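Local coordinates for protein xyloglucanase (Paenibacillus pabuli, PDB 2JEP) that hydrolyses xyloglucan of the plant cell wall, as a family 5 glycoside hydrolase built on a TIM barrel, at residues A[318-323]-A[355-360]. Sequence-based numbering, arbitrary orientation.
Sequences PVVIGE and KMVPVY
The peptide groups of V319 and V357 are joined by a bond in which V357 N lies in the carbonyl plane of V319 O (2.9 Å, N-H...O 164°), while M356 CB packs close to that same oxygen. On one face of the resulting ribbon stand V320, V357 and V359; on the other are V319, I321, M356 and P358. Next, I321 donates to V357 O (N to O 2.8 Å) and its own carbonyl receives V359 N, so I321 is gripped by both its amide and its carbonyl. P358, its bridge partner, has no N-H to give, but this parallel ladder asks only for those of its neighbours. Beta-branched valines suit the strands: with its CG1 anti to the backbone N (178°), V320 brings that methyl to 3.7 Å from V359 CG2. On the other face the flexible M356, in one of two conformers, tentatively sets SD against I321 CG1 and CD1; V319 and M356 also pack on M308 of helix 298-313. Helix 336-353 makes the beta-alpha-beta crossover between these neighbouring barrel strands. E323 lies beyond the bridged pairs, near the end of the seventh barrel strand, where family 5 enzymes carry their nucleophile, and is probably that residue; its CA lies 3.2 Å from V359 O. Backbone bonds and buried apolar groups thus join the two strands, whereas R87 and Y266, outside the pair, hold the E323 carboxylate.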
ATOM      1  N   PRO A 318       8.312  10.997  -5.113  1.00 10.67           N
ATOM      2  CA  PRO A 318       8.353  10.287  -3.837  1.00 10.38           C
ATOM      3  C   PRO A 318       8.087   8.794  -4.037  1.00  9.60           C
ATOM      4  O   PRO A 318       7.362   8.408  -4.945  1.00  9.95           O
ATOM      5  CB  PRO A 318       7.199  10.919  -3.044  1.00 11.04           C
ATOM      6  CG  PRO A 318       6.992  12.264  -3.671  1.00 11.28           C
ATOM      7  CD  PRO A 318       7.256  12.021  -5.134  1.00 11.15           C
ATOM      8  N   VAL A 319       8.676   7.981  -3.177  1.00  7.89           N
ATOM      9  CA  VAL A 319       8.419   6.545  -3.139  1.00  7.64           C
ATOM     10  C   VAL A 319       7.752   6.218  -1.816  1.00  7.23           C
ATOM     11  O   VAL A 319       8.168   6.704  -0.760  1.00  8.01           O
ATOM     12  CB  VAL A 319       9.722   5.748  -3.316  1.00  8.27           C
ATOM     13  CG1 VAL A 319       9.527   4.256  -3.043  1.00  9.03           C
ATOM     14  CG2 VAL A 319      10.257   5.957  -4.737  1.00  9.33           C
ATOM     15  N   VAL A 320       6.689   5.419  -1.915  1.00  7.42           N
ATOM     16  CA  VAL A 320       6.007   4.885  -0.755  1.00  6.78           C
ATOM     17  C   VAL A 320       6.167   3.369  -0.750  1.00  7.30           C
ATOM     18  O   VAL A 320       5.704   2.700  -1.688  1.00  7.07           O
ATOM     19  CB  VAL A 320       4.501   5.269  -0.775  1.00  7.16           C
ATOM     20  CG1 VAL A 320       3.769   4.669   0.438  1.00  8.30           C
ATOM     21  CG2 VAL A 320       4.329   6.801  -0.817  1.00  8.09           C
ATOM     22  N   ILE A 321       6.822   2.857   0.287  1.00  6.86           N
ATOM     23  CA  ILE A 321       6.897   1.431   0.497  1.00  6.54           C
ATOM     24  C   ILE A 321       5.601   1.110   1.247  1.00  6.65           C
ATOM     25  O   ILE A 321       5.517   1.146   2.487  1.00  6.93           O
ATOM     26  CB  ILE A 321       8.144   1.012   1.284  1.00  7.05           C
ATOM     27  CG1 ILE A 321       9.417   1.510   0.572  1.00  7.88           C
ATOM     28  CG2 ILE A 321       8.147  -0.504   1.497  1.00  8.17           C
ATOM     29  CD1 ILE A 321       9.659   1.011  -0.854  1.00  9.70           C
ATOM     30  N   GLY A 322       4.549   0.889   0.471  1.00  6.08           N
ATOM     31  CA  GLY A 322       3.193   0.896   0.993  1.00  6.23           C
ATOM     32  C   GLY A 322       2.812  -0.234   1.904  1.00  6.44           C
ATOM     33  O   GLY A 322       1.789  -0.153   2.567  1.00  6.26           O
ATOM     34  N   GLU A 323       3.625  -1.294   1.906  1.00  6.45           N
ATOM     35  CA  GLU A 323       3.473  -2.416   2.848  1.00  6.08           C
ATOM     36  C   GLU A 323       4.840  -2.997   3.131  1.00  6.20           C
ATOM     37  O   GLU A 323       5.644  -3.175   2.222  1.00  6.46           O
ATOM     38  CB  GLU A 323       2.632  -3.552   2.248  1.00  6.18           C
ATOM     39  CG  GLU A 323       1.230  -3.167   1.828  1.00  5.96           C
ATOM     40  CD  GLU A 323       0.421  -4.290   1.223  1.00  6.74           C
ATOM     41  OE1 GLU A 323       0.839  -5.458   1.360  1.00  7.20           O
ATOM     42  OE2 GLU A 323      -0.644  -3.979   0.634  1.00  6.99           O
ATOM     43  N   LYS A 355      14.836   8.493   1.807  1.00 13.11           N
ATOM     44  CA  LYS A 355      13.837   9.519   1.642  1.00 14.42           C
ATOM     45  C   LYS A 355      12.565   8.992   1.008  1.00 13.27           C
ATOM     46  O   LYS A 355      11.991   9.600   0.111  1.00 15.35           O
ATOM     47  CB  LYS A 355      14.427  10.697   0.850  1.00 15.84           C
ATOM     48  CG  LYS A 355      15.797  11.090   1.345  1.00 19.69           C
ATOM     49  CD  LYS A 355      15.753  11.568   2.746  1.00 22.07           C
ATOM     50  N   MET A 356      12.095   7.865   1.558  1.00 11.22           N
ATOM     51  CA  MET A 356      10.858   7.259   1.101  0.50  9.49           C
ATOM     52  C   MET A 356      10.016   6.851   2.308  1.00  9.27           C
ATOM     53  O   MET A 356      10.516   6.789   3.430  1.00  9.55           O
ATOM     54  CB  MET A 356      11.148   6.097   0.159  0.50  9.72           C
ATOM     55  CG  MET A 356      12.103   5.055   0.715  0.50  8.15           C
ATOM     56  SD  MET A 356      12.632   3.781  -0.429  0.50  7.74           S
ATOM     57  CE  MET A 356      13.655   4.746  -1.555  0.50 10.82           C
ATOM     58  N   VAL A 357       8.714   6.638   2.089  1.00  8.25           N
ATOM     59  CA  VAL A 357       7.789   6.483   3.212  1.00  7.91           C
ATOM     60  C   VAL A 357       7.565   5.010   3.517  1.00  7.49           C
ATOM     61  O   VAL A 357       7.087   4.280   2.655  1.00  8.63           O
ATOM     62  CB  VAL A 357       6.420   7.117   2.908  1.00  8.44           C
ATOM     63  CG1 VAL A 357       5.456   6.940   4.086  1.00  9.73           C
ATOM     64  CG2 VAL A 357       6.554   8.599   2.518  1.00  9.74           C
ATOM     65  N   PRO A 358       7.880   4.571   4.742  1.00  7.00           N
ATOM     66  CA  PRO A 358       7.617   3.180   5.098  1.00  7.49           C
ATOM     67  C   PRO A 358       6.229   3.039   5.719  1.00  7.01           C
ATOM     68  O   PRO A 358       5.919   3.753   6.668  1.00  8.19           O
ATOM     69  CB  PRO A 358       8.699   2.891   6.126  1.00  7.96           C
ATOM     70  CG  PRO A 358       8.928   4.206   6.830  1.00  8.34           C
ATOM     71  CD  PRO A 358       8.532   5.305   5.848  1.00  7.83           C
ATOM     72  N   VAL A 359       5.405   2.146   5.172  1.00  6.70           N
ATOM     73  CA  VAL A 359       4.050   1.928   5.661  1.00  6.65           C
ATOM     74  C   VAL A 359       3.862   0.470   6.109  1.00  6.94           C
ATOM     75  O   VAL A 359       3.912  -0.439   5.302  1.00  7.32           O
ATOM     76  CB  VAL A 359       3.000   2.294   4.577  1.00  6.87           C
ATOM     77  CG1 VAL A 359       1.588   2.263   5.148  1.00  7.77           C
ATOM     78  CG2 VAL A 359       3.311   3.684   3.949  1.00  7.99           C
ATOM     79  N   TYR A 360       3.703   0.261   7.423  1.00  6.63           N
ATOM     80  CA  TYR A 360       3.653  -1.068   8.011  1.00  6.63           C
ATOM     81  C   TYR A 360       2.347  -1.785   7.672  1.00  6.53           C
ATOM     82  O   TYR A 360       1.277  -1.190   7.715  1.00  6.52           O
ATOM     83  CB  TYR A 360       3.811  -0.940   9.551  1.00  6.07           C
ATOM     84  CG  TYR A 360       3.774  -2.272  10.229  1.00  6.31           C
ATOM     85  CD1 TYR A 360       4.905  -3.087  10.259  1.00  6.64           C
ATOM     86  CD2 TYR A 360       2.586  -2.773  10.753  1.00  5.77           C
ATOM     87  CE1 TYR A 360       4.850  -4.354  10.806  1.00  6.76           C
ATOM     88  CE2 TYR A 360       2.523  -4.020  11.301  1.00  6.62           C
ATOM     89  CZ  TYR A 360       3.646  -4.817  11.320  1.00  6.31           C
ATOM     90  OH  TYR A 360       3.571  -6.101  11.820  1.00  7.44           O
TER